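Local coordinates for protein homoprotocatechuate 2,3-dioxygenase (Brevibacterium fuscum, PDB 4Z6M) that catalyses the oxygen-dependent extradiol cleavage of the homoprotocatechuate ring at a mononuclear iron(II) centre held by a facial triad, at residues F108-L116 / Y126-H134; L204-L212 / V318-D326. The protein carries 1 engineered substitution. All blocks are in the same frame, centred on the assembly; numbering follows the deposited sequence.

Contact 1: F108-L116 / Y126-H134; sequences FVKGIGDAL and YEFFFETTH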
ATOM      1  N   PHE A 108     -17.750 -22.069 -28.784  1.00 10.70           N
ATOM      2  CA  PHE A 108     -18.563 -20.935 -29.260  1.00 11.50           C
ATOM      3  C   PHE A 108     -17.761 -19.679 -29.514  1.00 12.12           C
ATOM      4  O   PHE A 108     -18.232 -18.774 -30.202  1.00 14.23           O
ATOM      5  CB  PHE A 108     -19.638 -20.575 -28.212  1.00 11.94           C
ATOM      6  CG  PHE A 108     -20.729 -21.612 -28.045  1.00 11.88           C
ATOM      7  CD1 PHE A 108     -20.516 -22.734 -27.264  1.00 12.69           C
ATOM      8  CD2 PHE A 108     -21.953 -21.474 -28.701  1.00 12.59           C
ATOM      9  CE1 PHE A 108     -21.500 -23.682 -27.088  1.00 13.80           C
ATOM     10  CE2 PHE A 108     -22.947 -22.426 -28.519  1.00 14.08           C
ATOM     11  CZ  PHE A 108     -22.719 -23.536 -27.729  1.00 14.69           C
ATOM     12  N   VAL A 109     -16.596 -19.578 -28.863  1.00 10.78           N
ATOM     13  CA  VAL A 109     -15.697 -18.439 -29.004  1.00 10.90           C
ATOM     14  C   VAL A 109     -14.288 -18.987 -29.179  1.00  9.98           C
ATOM     15  O   VAL A 109     -14.000 -20.120 -28.786  1.00 11.35           O
ATOM     16  CB  VAL A 109     -15.762 -17.483 -27.778  1.00 10.42           C
ATOM     17  CG1 VAL A 109     -17.161 -16.945 -27.559  1.00 11.45           C
ATOM     18  CG2 VAL A 109     -15.275 -18.168 -26.517  1.00 11.12           C
ATOM     19  N   LYS A 110     -13.409 -18.180 -29.757  1.00 10.19           N
ATOM     20  CA  LYS A 110     -12.018 -18.583 -29.951  1.00 10.95           C
ATOM     21  C   LYS A 110     -11.360 -18.918 -28.609  1.00 10.66           C
ATOM     22  O   LYS A 110     -11.642 -18.280 -27.581  1.00 11.19           O
ATOM     23  CB  LYS A 110     -11.252 -17.469 -30.646  1.00 13.03           C
ATOM     24  CG  LYS A 110     -11.627 -17.310 -32.095  1.00 17.35           C
ATOM     25  CD  LYS A 110     -10.803 -16.219 -32.759  1.00 20.48           C
ATOM     26  CE  LYS A 110     -11.072 -16.126 -34.257  1.00 22.18           C
ATOM     27  NZ  LYS A 110     -12.526 -16.036 -34.591  1.00 22.73           N
ATOM     28  N   GLY A 111     -10.492 -19.931 -28.612  1.00 10.00           N
ATOM     29  CA  GLY A 111      -9.705 -20.263 -27.429  1.00 10.71           C
ATOM     30  C   GLY A 111     -10.424 -21.124 -26.420  1.00 11.37           C
ATOM     31  O   GLY A 111      -9.855 -21.431 -25.377  1.00 11.20           O
ATOM     32  N   ILE A 112     -11.671 -21.518 -26.730  1.00 10.57           N
ATOM     33  CA  ILE A 112     -12.393 -22.533 -25.990  1.00 10.52           C
ATOM     34  C   ILE A 112     -12.715 -23.691 -26.914  1.00 11.38           C
ATOM     35  O   ILE A 112     -13.103 -23.475 -28.065  1.00 12.95           O
ATOM     36  CB  ILE A 112     -13.696 -21.968 -25.400  1.00 12.28           C
ATOM     37  CG1 ILE A 112     -13.422 -20.697 -24.591  1.00 12.35           C
ATOM     38  CG2 ILE A 112     -14.390 -23.040 -24.571  1.00 10.59           C
ATOM     39  CD1 ILE A 112     -12.765 -20.949 -23.250  1.00 12.10           C
ATOM     40  N   GLY A 113     -12.513 -24.899 -26.393  1.00 11.32           N
ATOM     41  CA  GLY A 113     -12.822 -26.143 -27.077  1.00 12.12           C
ATOM     42  C   GLY A 113     -14.238 -26.617 -26.775  1.00 11.37           C
ATOM     43  O   GLY A 113     -15.161 -25.814 -26.713  1.00 12.31           O
ATOM     44  N   ASP A 114     -14.395 -27.924 -26.574  1.00 11.44           N
ATOM     45  CA  ASP A 114     -15.701 -28.541 -26.383  1.00 11.84           C
ATOM     46  C   ASP A 114     -16.449 -27.803 -25.267  1.00 12.47           C
ATOM     47  O   ASP A 114     -15.947 -27.660 -24.153  1.00 12.52           O
ATOM     48  CB  ASP A 114     -15.488 -30.028 -26.082  1.00 13.66           C
ATOM     49  CG  ASP A 114     -16.764 -30.768 -25.776  1.00 15.11           C
ATOM     50  OD1 ASP A 114     -17.779 -30.498 -26.439  1.00 16.35           O
ATOM     51  OD2 ASP A 114     -16.736 -31.639 -24.861  1.00 19.52           O
ATOM     52  N   ALA A 115     -17.636 -27.300 -25.592  1.00 11.81           N
ATOM     53  CA  ALA A 115     -18.357 -26.410 -24.684  1.00 10.87           C
ATOM     54  C   ALA A 115     -19.850 -26.665 -24.753  1.00 11.08           C
ATOM     55  O   ALA A 115     -20.388 -26.930 -25.824  1.00 12.19           O
ATOM     56  CB  ALA A 115     -18.068 -24.953 -24.994  1.00 12.36           C
ATOM     57  N   LEU A 116     -20.499 -26.562 -23.597  1.00 10.80           N
ATOM     58  CA  LEU A 116     -21.957 -26.639 -23.491  1.00 11.36           C
ATOM     59  C   LEU A 116     -22.481 -25.288 -23.047  1.00 11.39           C
ATOM     60  O   LEU A 116     -22.075 -24.793 -21.988  1.00 11.55           O
ATOM     61  CB  LEU A 116     -22.336 -27.688 -22.458  1.00 13.00           C
ATOM     62  CG  LEU A 116     -23.840 -27.834 -22.215  1.00 14.61           C
ATOM     63  CD1 LEU A 116     -24.446 -28.649 -23.346  1.00 16.20           C
ATOM     64  CD2 LEU A 116     -24.103 -28.453 -20.865  1.00 16.99           C
ATOM     65  N   TYR A 126     -25.550 -19.958 -19.249  1.00 10.74           N
ATOM     66  CA  TYR A 126     -24.340 -20.530 -18.660  1.00 11.18           C
ATOM     67  C   TYR A 126     -23.561 -21.307 -19.712  1.00 11.31           C
ATOM     68  O   TYR A 126     -24.162 -21.990 -20.544  1.00 12.52           O
ATOM     69  CB  TYR A 126     -24.692 -21.469 -17.511  1.00 10.46           C
ATOM     70  CG  TYR A 126     -24.921 -20.862 -16.136  1.00  9.90           C
ATOM     71  CD1 TYR A 126     -25.050 -19.491 -15.917  1.00 10.62           C
ATOM     72  CD2 TYR A 126     -24.937 -21.694 -15.034  1.00 11.43           C
ATOM     73  CE1 TYR A 126     -25.191 -18.984 -14.618  1.00 12.18           C
ATOM     74  CE2 TYR A 126     -25.087 -21.198 -13.744  1.00 12.40           C
ATOM     75  CZ  TYR A 126     -25.221 -19.843 -13.541  1.00 10.32           C
ATOM     76  OH  TYR A 126     -25.324 -19.356 -12.260  1.00 11.77           O
ATOM     77  N   GLU A 127     -22.221 -21.232 -19.653  1.00  9.56           N
ATOM     78  CA  GLU A 127     -21.369 -22.146 -20.409  1.00  9.91           C
ATOM     79  C   GLU A 127     -20.525 -22.990 -19.449  1.00  9.02           C
ATOM     80  O   GLU A 127     -20.048 -22.484 -18.440  1.00  9.72           O
ATOM     81  CB  GLU A 127     -20.430 -21.403 -21.369  1.00 10.91           C
ATOM     82  CG  GLU A 127     -19.565 -22.353 -22.204  1.00 10.29           C
ATOM     83  CD  GLU A 127     -18.660 -21.640 -23.194  1.00 10.76           C
ATOM     84  OE1 GLU A 127     -19.149 -21.256 -24.302  1.00 12.38           O
ATOM     85  OE2 GLU A 127     -17.469 -21.453 -22.856  1.00 11.77           O
ATOM     86  N   PHE A 128     -20.337 -24.254 -19.799  1.00  8.84           N
ATOM     87  CA  PHE A 128     -19.405 -25.150 -19.139  1.00  9.72           C
ATOM     88  C   PHE A 128     -18.432 -25.675 -20.176  1.00  9.31           C
ATOM     89  O   PHE A 128     -18.830 -26.134 -21.259  1.00 11.20           O
ATOM     90  CB  PHE A 128     -20.154 -26.303 -18.500  1.00 10.82           C
ATOM     91  CG  PHE A 128     -21.160 -25.853 -17.488  1.00 10.77           C
ATOM     92  CD1 PHE A 128     -20.768 -25.605 -16.184  1.00 12.06           C
ATOM     93  CD2 PHE A 128     -22.467 -25.568 -17.864  1.00 11.80           C
ATOM     94  CE1 PHE A 128     -21.670 -25.130 -15.252  1.00 13.67           C
ATOM     95  CE2 PHE A 128     -23.378 -25.097 -16.936  1.00 13.29           C
ATOM     96  CZ  PHE A 128     -22.980 -24.884 -15.629  1.00 13.01           C
ATOM     97  N   PHE A 129     -17.152 -25.609 -19.839  1.00  9.26           N
ATOM     98  CA  PHE A 129     -16.093 -26.084 -20.746  1.00  9.36           C
ATOM     99  C   PHE A 129     -14.922 -26.569 -19.896  1.00  8.99           C
ATOM    100  O   PHE A 129     -14.757 -26.103 -18.756  1.00  8.91           O
ATOM    101  CB  PHE A 129     -15.634 -24.973 -21.697  1.00  9.81           C
ATOM    102  CG  PHE A 129     -14.799 -23.918 -21.016  1.00  9.16           C
ATOM    103  CD1 PHE A 129     -15.406 -22.849 -20.391  1.00  9.40           C
ATOM    104  CD2 PHE A 129     -13.412 -24.057 -20.920  1.00  9.82           C
ATOM    105  CE1 PHE A 129     -14.648 -21.918 -19.697  1.00  9.52           C
ATOM    106  CE2 PHE A 129     -12.652 -23.118 -20.236  1.00  9.90           C
ATOM    107  CZ  PHE A 129     -13.268 -22.053 -19.631  1.00  9.49           C
ATOM    108  N   PHE A 130     -14.126 -27.480 -20.458  1.00  9.39           N
ATOM    109  CA  PHE A 130     -12.796 -27.801 -19.932  1.00  9.55           C
ATOM    110  C   PHE A 130     -11.682 -27.287 -20.862  1.00 10.00           C
ATOM    111  O   PHE A 130     -10.786 -26.548 -20.421  1.00 10.13           O
ATOM    112  CB  PHE A 130     -12.618 -29.302 -19.704  1.00 10.84           C
ATOM    113  CG  PHE A 130     -11.210 -29.664 -19.372  1.00 12.22           C
ATOM    114  CD1 PHE A 130     -10.727 -29.464 -18.096  1.00 12.03           C
ATOM    115  CD2 PHE A 130     -10.342 -30.096 -20.367  1.00 14.23           C
ATOM    116  CE1 PHE A 130      -9.408 -29.739 -17.804  1.00 14.42           C
ATOM    117  CE2 PHE A 130      -9.033 -30.390 -20.081  1.00 15.82           C
ATOM    118  CZ  PHE A 130      -8.562 -30.203 -18.801  1.00 16.25           C
ATOM    119  N   GLU A 131     -11.739 -27.655 -22.145  1.00  9.98           N
ATOM    120  CA  GLU A 131     -10.659 -27.343 -23.084  1.00 10.78           C
ATOM    121  C   GLU A 131     -10.550 -25.843 -23.339  1.00 10.97           C
ATOM    122  O   GLU A 131     -11.524 -25.181 -23.654  1.00 11.04           O
ATOM    123  CB  GLU A 131     -10.882 -28.045 -24.438  1.00 12.55           C
ATOM    124  CG  GLU A 131     -10.986 -29.569 -24.386  1.00 15.82           C
ATOM    125  CD  GLU A 131     -11.374 -30.238 -25.706  1.00 21.47           C
ATOM    126  OE1 GLU A 131     -11.951 -29.607 -26.657  1.00 22.05           O
ATOM    127  OE2 GLU A 131     -11.086 -31.458 -25.765  1.00 29.79           O
ATOM    128  N   THR A 132      -9.325 -25.324 -23.215  1.00 10.17           N
ATOM    129  CA  THR A 132      -9.040 -23.934 -23.515  1.00 10.14           C
ATOM    130  C   THR A 132      -7.575 -23.784 -23.936  1.00 10.93           C
ATOM    131  O   THR A 132      -6.698 -24.503 -23.441  1.00 12.73           O
ATOM    132  CB  THR A 132      -9.400 -22.993 -22.336  1.00 11.72           C
ATOM    133  OG1 THR A 132      -9.085 -21.630 -22.682  1.00 11.50           O
ATOM    134  CG2 THR A 132      -8.675 -23.375 -21.074  1.00 11.90           C
ATOM    135  N   THR A 133      -7.328 -22.873 -24.866  1.00 10.41           N
ATOM    136  CA  THR A 133      -5.982 -22.597 -25.334  1.00 10.49           C
ATOM    137  C   THR A 133      -5.212 -21.848 -24.248  1.00 11.25           C
ATOM    138  O   THR A 133      -5.630 -20.785 -23.816  1.00 12.86           O
ATOM    139  CB  THR A 133      -6.043 -21.730 -26.595  1.00 11.37           C
ATOM    140  OG1 THR A 133      -6.806 -22.425 -27.577  1.00 12.89           O
ATOM    141  CG2 THR A 133      -4.651 -21.426 -27.146  1.00 13.39           C
ATOM    142  N   HIS A 134      -4.094 -22.418 -23.823  1.00 10.14           N
ATOM    143  CA  HIS A 134      -3.222 -21.740 -22.872  1.00  9.74           C
ATOM    144  C   HIS A 134      -2.459 -20.643 -23.563  1.00  9.24           C
ATOM    145  O   HIS A 134      -2.027 -20.806 -24.712  1.00 11.32           O
ATOM    146  CB  HIS A 134      -2.223 -22.708 -22.261  1.00 11.28           C
ATOM    147  CG  HIS A 134      -2.836 -23.737 -21.386  1.00 11.34           C
ATOM    148  ND1 HIS A 134      -2.078 -24.501 -20.533  1.00 14.83           N
ATOM    149  CD2 HIS A 134      -4.112 -24.178 -21.267  1.00 13.04           C
ATOM    150  CE1 HIS A 134      -2.865 -25.348 -19.895  1.00 15.26           C
ATOM    151  NE2 HIS A 134      -4.102 -25.185 -20.338  1.00 15.35           N
TER
HETATM  152  O   HOH W   1     -17.122 -21.636 -26.080  1.00 12.35           O
HETATM  153  O   HOH W   2     -14.108 -29.004 -22.860  1.00 11.26           O

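Contact 2: L204-L212 / V318-D326; sequences LTGGNGPRL and VQEIIERTD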
ATOM      1  N   LEU A 204     -26.297 -13.992  -6.149  1.00  7.86           N
ATOM      2  CA  LEU A 204     -27.667 -13.655  -6.528  1.00  8.72           C
ATOM      3  C   LEU A 204     -28.072 -12.395  -5.772  1.00  8.70           C
ATOM      4  O   LEU A 204     -27.938 -12.305  -4.541  1.00 10.00           O
ATOM      5  CB  LEU A 204     -28.624 -14.782  -6.184  1.00  9.35           C
ATOM      6  CG  LEU A 204     -28.362 -16.152  -6.800  1.00 10.56           C
ATOM      7  CD1 LEU A 204     -29.402 -17.145  -6.306  1.00 12.30           C
ATOM      8  CD2 LEU A 204     -28.311 -16.071  -8.324  1.00 11.22           C
ATOM      9  N   THR A 205     -28.549 -11.427  -6.529  1.00  8.25           N
ATOM     10  CA  THR A 205     -29.115 -10.179  -6.039  1.00  8.57           C
ATOM     11  C   THR A 205     -30.598 -10.189  -6.377  1.00  9.12           C
ATOM     12  O   THR A 205     -30.980 -10.364  -7.537  1.00  9.41           O
ATOM     13  CB  THR A 205     -28.448  -8.958  -6.701  1.00 10.23           C
ATOM     14  OG1 THR A 205     -27.034  -8.972  -6.391  1.00 10.13           O
ATOM     15  CG2 THR A 205     -29.056  -7.675  -6.199  1.00 11.56           C
ATOM     16  N   GLY A 206     -31.439 -10.026  -5.359  1.00  8.91           N
ATOM     17  CA  GLY A 206     -32.865 -10.007  -5.614  1.00 10.11           C
ATOM     18  C   GLY A 206     -33.281  -8.826  -6.460  1.00 11.16           C
ATOM     19  O   GLY A 206     -32.908  -7.673  -6.188  1.00 13.56           O
ATOM     20  N   GLY A 207     -34.053  -9.101  -7.507  1.00  9.69           N
ATOM     21  CA  GLY A 207     -34.530  -8.043  -8.371  1.00 10.66           C
ATOM     22  C   GLY A 207     -35.180  -8.638  -9.613  1.00 10.18           C
ATOM     23  O   GLY A 207     -35.225  -9.853  -9.798  1.00 10.59           O
ATOM     24  N   ASN A 208     -35.682  -7.780 -10.472  1.00 11.94           N
ATOM     25  CA  ASN A 208     -36.282  -8.228 -11.724  1.00 12.86           C
ATOM     26  C   ASN A 208     -35.208  -8.910 -12.578  1.00 11.13           C
ATOM     27  O   ASN A 208     -34.096  -8.400 -12.711  1.00 12.56           O
ATOM     28  CB  ASN A 208     -36.832  -7.020 -12.476  1.00 13.99           C
ATOM     29  CG  ASN A 208     -37.874  -6.253 -11.686  1.00 15.64           C
ATOM     30  OD1 ASN A 208     -38.455  -6.754 -10.722  1.00 16.05           O
ATOM     31  ND2 ASN A 208     -38.111  -5.023 -12.090  1.00 18.42           N
ATOM     32  N   GLY A 209     -35.501 -10.094 -13.100  1.00 12.04           N
ATOM     33  CA  GLY A 209     -34.507 -10.805 -13.898  1.00 11.98           C
ATOM     34  C   GLY A 209     -35.063 -11.874 -14.802  1.00 11.87           C
ATOM     35  O   GLY A 209     -36.284 -12.089 -14.839  1.00 13.33           O
ATOM     36  N   PRO A 210     -34.184 -12.544 -15.571  1.00 10.81           N
ATOM     37  CA  PRO A 210     -32.728 -12.526 -15.455  1.00 10.69           C
ATOM     38  C   PRO A 210     -32.074 -11.238 -15.978  1.00 10.26           C
ATOM     39  O   PRO A 210     -32.357 -10.793 -17.098  1.00 10.90           O
ATOM     40  CB  PRO A 210     -32.314 -13.721 -16.299  1.00 11.06           C
ATOM     41  CG  PRO A 210     -33.381 -13.821 -17.381  1.00 11.39           C
ATOM     42  CD  PRO A 210     -34.641 -13.508 -16.599  1.00 11.85           C
ATOM     43  N   ARG A 211     -31.166 -10.668 -15.188  1.00  9.73           N
ATOM     44  CA  ARG A 211     -30.273  -9.631 -15.646  1.00  9.43           C
ATOM     45  C   ARG A 211     -28.914  -9.900 -15.015  1.00  9.07           C
ATOM     46  O   ARG A 211     -28.831 -10.525 -13.952  1.00  9.54           O
ATOM     47  CB  ARG A 211     -30.768  -8.241 -15.273  1.00 10.39           C
ATOM     48  CG  ARG A 211     -31.984  -7.767 -16.063  1.00 11.52           C
ATOM     49  CD  ARG A 211     -32.381  -6.356 -15.677  1.00 12.80           C
ATOM     50  NE  ARG A 211     -32.891  -6.399 -14.325  1.00 15.29           N
ATOM     51  CZ  ARG A 211     -32.930  -5.387 -13.476  1.00 13.74           C
ATOM     52  NH1 ARG A 211     -32.524  -4.177 -13.831  1.00 15.36           N
ATOM     53  NH2 ARG A 211     -33.394  -5.607 -12.251  1.00 17.30           N
ATOM     54  N   LEU A 212     -27.857  -9.421 -15.665  1.00  9.43           N
ATOM     55  CA  LEU A 212     -26.519  -9.535 -15.120  1.00  8.74           C
ATOM     56  C   LEU A 212     -26.220  -8.295 -14.320  1.00  8.21           C
ATOM     57  O   LEU A 212     -26.213  -7.177 -14.847  1.00  9.35           O
ATOM     58  CB  LEU A 212     -25.470  -9.719 -16.233  1.00  9.79           C
ATOM     59  CG  LEU A 212     -24.001  -9.676 -15.777  1.00 11.17           C
ATOM     60  CD1 LEU A 212     -23.698 -10.948 -15.034  1.00 12.39           C
ATOM     61  CD2 LEU A 212     -23.067  -9.444 -16.958  1.00 13.18           C
ATOM     62  N   VAL A 318     -32.997 -11.199 -26.419  1.00 12.32           N
ATOM     63  CA  VAL A 318     -33.070 -10.807 -25.005  1.00 12.82           C
ATOM     64  C   VAL A 318     -34.112 -11.639 -24.268  1.00 13.32           C
ATOM     65  O   VAL A 318     -35.251 -11.821 -24.728  1.00 16.33           O
ATOM     66  CB  VAL A 318     -33.335  -9.293 -24.890  1.00 15.09           C
ATOM     67  CG1 VAL A 318     -33.584  -8.852 -23.454  1.00 16.63           C
ATOM     68  CG2 VAL A 318     -32.172  -8.516 -25.473  1.00 16.36           C
ATOM     69  N   GLN A 319     -33.718 -12.139 -23.099  1.00 14.18           N
ATOM     70  CA  GLN A 319     -34.617 -12.847 -22.211  1.00 14.84           C
ATOM     71  C   GLN A 319     -35.638 -11.897 -21.592  1.00 15.77           C
ATOM     72  O   GLN A 319     -35.296 -10.807 -21.126  1.00 16.29           O
ATOM     73  CB  GLN A 319     -33.832 -13.511 -21.086  1.00 14.93           C
ATOM     74  CG  GLN A 319     -33.161 -14.805 -21.474  1.00 16.61           C
ATOM     75  CD  GLN A 319     -34.106 -15.993 -21.461  1.00 18.44           C
ATOM     76  OE1 GLN A 319     -35.331 -15.845 -21.394  1.00 24.12           O
ATOM     77  NE2 GLN A 319     -33.548 -17.168 -21.567  1.00 19.96           N
ATOM     78  N   GLU A 320     -36.900 -12.320 -21.597  1.00 17.00           N
ATOM     79  CA  GLU A 320     -37.960 -11.591 -20.918  1.00 17.90           C
ATOM     80  C   GLU A 320     -37.673 -11.472 -19.421  1.00 17.07           C
ATOM     81  O   GLU A 320     -37.179 -12.411 -18.798  1.00 17.76           O
ATOM     82  CB  GLU A 320     -39.286 -12.324 -21.117  1.00 22.18           C
ATOM     83  CG  GLU A 320     -40.469 -11.701 -20.406  1.00 29.43           C
ATOM     84  CD  GLU A 320     -41.784 -12.317 -20.850  1.00 37.21           C
ATOM     85  OE1 GLU A 320     -42.635 -11.564 -21.375  1.00 51.84           O
ATOM     86  OE2 GLU A 320     -41.951 -13.550 -20.683  1.00 47.42           O
ATOM     87  N   ILE A 321     -38.002 -10.314 -18.870  1.00 17.19           N
ATOM     88  CA  ILE A 321     -37.749 -10.027 -17.473  1.00 17.84           C
ATOM     89  C   ILE A 321     -39.007 -10.327 -16.655  1.00 18.09           C
ATOM     90  O   ILE A 321     -40.134  -9.944 -17.025  1.00 24.35           O
ATOM     91  CB  ILE A 321     -37.167  -8.598 -17.305  1.00 22.06           C
ATOM     92  CG1 ILE A 321     -35.720  -8.598 -17.863  1.00 27.79           C
ATOM     93  CG2 ILE A 321     -37.164  -8.153 -15.848  1.00 25.48           C
ATOM     94  CD1 ILE A 321     -35.188  -7.242 -18.263  1.00 31.07           C
ATOM     95  N   ILE A 322     -38.797 -11.085 -15.577  1.00 15.73           N
ATOM     96  CA  ILE A 322     -39.830 -11.396 -14.617  1.00 17.68           C
ATOM     97  C   ILE A 322     -39.643 -10.539 -13.387  1.00 17.22           C
ATOM     98  O   ILE A 322     -38.548 -10.462 -12.840  1.00 17.68           O
ATOM     99  CB  ILE A 322     -39.737 -12.871 -14.204  1.00 17.75           C
ATOM    100  CG1 ILE A 322     -39.871 -13.782 -15.428  1.00 22.35           C
ATOM    101  CG2 ILE A 322     -40.770 -13.194 -13.140  1.00 20.44           C
ATOM    102  CD1 ILE A 322     -41.116 -13.542 -16.265  1.00 27.59           C
ATOM    103  N   GLU A 323     -40.722  -9.935 -12.923  1.00 16.70           N
ATOM    104  CA  GLU A 323     -40.638  -8.967 -11.839  1.00 18.06           C
ATOM    105  C   GLU A 323     -40.545  -9.670 -10.488  1.00 16.14           C
ATOM    106  O   GLU A 323     -41.207 -10.679 -10.235  1.00 17.63           O
ATOM    107  CB  GLU A 323     -41.841  -8.029 -11.860  1.00 22.31           C
ATOM    108  CG  GLU A 323     -41.780  -7.022 -13.002  1.00 27.97           C
ATOM    109  CD  GLU A 323     -42.823  -5.918 -12.895  1.00 37.91           C
ATOM    110  OE1 GLU A 323     -43.719  -5.975 -12.000  1.00 39.49           O
ATOM    111  OE2 GLU A 323     -42.740  -4.977 -13.722  1.00 47.99           O
ATOM    112  N   ARG A 324     -39.680  -9.134  -9.638  1.00 14.09           N
ATOM    113  CA  ARG A 324     -39.632  -9.513  -8.240  1.00 13.18           C
ATOM    114  C   ARG A 324     -40.910  -9.094  -7.512  1.00 13.72           C
ATOM    115  O   ARG A 324     -41.350  -7.949  -7.612  1.00 14.86           O
ATOM    116  CB  ARG A 324     -38.416  -8.884  -7.570  1.00 12.31           C
ATOM    117  CG  ARG A 324     -38.299  -9.192  -6.077  1.00 12.04           C
ATOM    118  CD  ARG A 324     -36.976  -8.659  -5.538  1.00 11.64           C
ATOM    119  NE  ARG A 324     -36.776  -8.800  -4.102  1.00 10.91           N
ATOM    120  CZ  ARG A 324     -36.273  -9.873  -3.504  1.00 10.28           C
ATOM    121  NH1 ARG A 324     -35.957 -10.962  -4.195  1.00 10.74           N
ATOM    122  NH2 ARG A 324     -36.089  -9.842  -2.181  1.00 10.79           N
ATOM    123  N   THR A 325     -41.454 -10.021  -6.737  1.00 14.10           N
ATOM    124  CA  THR A 325     -42.599  -9.739  -5.856  1.00 14.14           C
ATOM    125  C   THR A 325     -42.232  -9.658  -4.378  1.00 13.00           C
ATOM    126  O   THR A 325     -42.956  -9.020  -3.597  1.00 14.93           O
ATOM    127  CB  THR A 325     -43.719 -10.784  -6.076  1.00 17.54           C
ATOM    128  OG1 THR A 325     -43.237 -12.108  -5.830  1.00 19.49           O
ATOM    129  CG2 THR A 325     -44.240 -10.702  -7.503  1.00 19.18           C
ATOM    130  N   ASP A 326     -41.139 -10.317  -3.996  1.00 11.97           N
ATOM    131  CA  ASP A 326     -40.579 -10.148  -2.642  1.00 12.58           C
ATOM    132  C   ASP A 326     -40.189  -8.681  -2.422  1.00 11.86           C
ATOM    133  O   ASP A 326     -40.008  -7.907  -3.375  1.00 11.83           O
ATOM    134  CB  ASP A 326     -39.354 -11.030  -2.422  1.00 13.50           C
ATOM    135  CG  ASP A 326     -39.681 -12.493  -2.224  1.00 14.62           C
ATOM    136  OD1 ASP A 326     -40.868 -12.859  -2.070  1.00 17.03           O
ATOM    137  OD2 ASP A 326     -38.701 -13.288  -2.211  1.00 16.37           O
TER
HETATM  138  O   HOH W   3     -40.057  -5.749  -8.738  1.00 28.67           O
HETATM  139  O   HOH W   4     -32.693 -10.015 -19.828  1.00 13.05           O

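Contact 1: F108-L116 / Y126-H134
L116 and F128 exchange backbone hydrogen bonds in both directions, L116 N reaching F128 O at 2.9 Å, which identifies them as a hydrogen-bonded pair of the antiparallel hairpin 115-119/125-129, part of the first glyoxalase-superfamily region of the chain. Past the strands the pairing persists irregularly. G111, in a type II turn, offers one carbonyl oxygen to two donors of the other segment: T132 OG1, 2.8 Å from G111 O, and T133 N. G113 N binds E131 O, while E131 OE1 lies 3.0 Å from D114 N in an almost straight bond (175° at the hydrogen), approached from above the carboxylate plane. A water donates to D114 O and accepts from E131 N where the chains diverge.

The apolar evidence centres on F129. Its chi1 of 73° places CG between backbone N and carbonyl carbon, which brings one ring face to I112 CD1. That methyl is 3.8 Å from the centroid of F129 and 14° off the normal, a CH-pi contact; I112 CG2 is 3.7 Å from F129 CB.

The carboxylate of E127 comes against the methyl of A115, CD to CB 3.8 Å. Its OE1 accepts from a water, 2.7 Å away, that also takes the N-H of F108. R117 forms a salt bridge to OE1 and Y20 OH bonds OE2, so this buried acid is well compensated and probably ionised.

Contact 2: L204-L212 / V318-D326
The guanidinium of R324 lies between G206 and D326: G206 CA is over one face, 3.5 Å from R324 NH1, and D326 CB stands over the centre of the opposite face. Its NE and NH2 bind D327 O and T188 O. R211 presents its guanidinium edge-on to its own segment, NE (2.8 Å) and NH2 both gripping N208 O, which lies only 3° out of the guanidinium plane; R211 NH1 goes to T306 O. The two nitrogens on one acceptor tie the N208 carbonyl to the start of the next strand.

The N208 amide works across the contact. Its OD1 accepts R324 N at 2.9 Å, the donor tilted 21° from the carbonyl plane, and also a water that donates to R324 O as well. A side-chain oxygen thereby takes up the pairing next to the backbone bridge, in which G209 O receives I322 N at 2.8 Å and G209 N reaches I322 O at 3.1 Å. These two bonds define a single antiparallel bridge.

Aliphatic groups pack beside it. I321 CG2 meets N208 CB at 3.6 Å, while I321 CD1 touches the R211 chain, 3.9 Å from CD, the two side chains crossing near a right angle. P210, after a cis peptide bond, sets CG 3.7 Å from Q319 CB, and a water joins P210 O to Q319 O.

Topologically, 207-210 is the loop between strands 202-206 and 211-218, which belong to the second glyoxalase-superfamily region and flank strand 152-160 in its mixed sheet. The extended segment 318-326, between helices 302-306 and 329-333, runs antiparallel alongside this loop, and R324 also packs on V163 of helix 163-172.

Contacts 1 and 2 do not touch: their centres are 27 Å apart, with nearest atoms about 6 Å apart. Contact 1 belongs to the sheet holding strands 115-119 and 125-129, contact 2 to the sheet that carries the iron ligands H155, H214 and E267. Strand 152-160 links them: Y126 OH bonds Q158 OE1, and the backbone of T205 bonds Q158. P210 also packs on F124, just before segment 126-134. None of the three ligands lies in either contact; the Y126 side chain is about 14 Å, and G206 about 13 Å, from the iron(II) ion. Contact 2 nevertheless adjoins the active site in sequence, since its strand 211-218 carries H214.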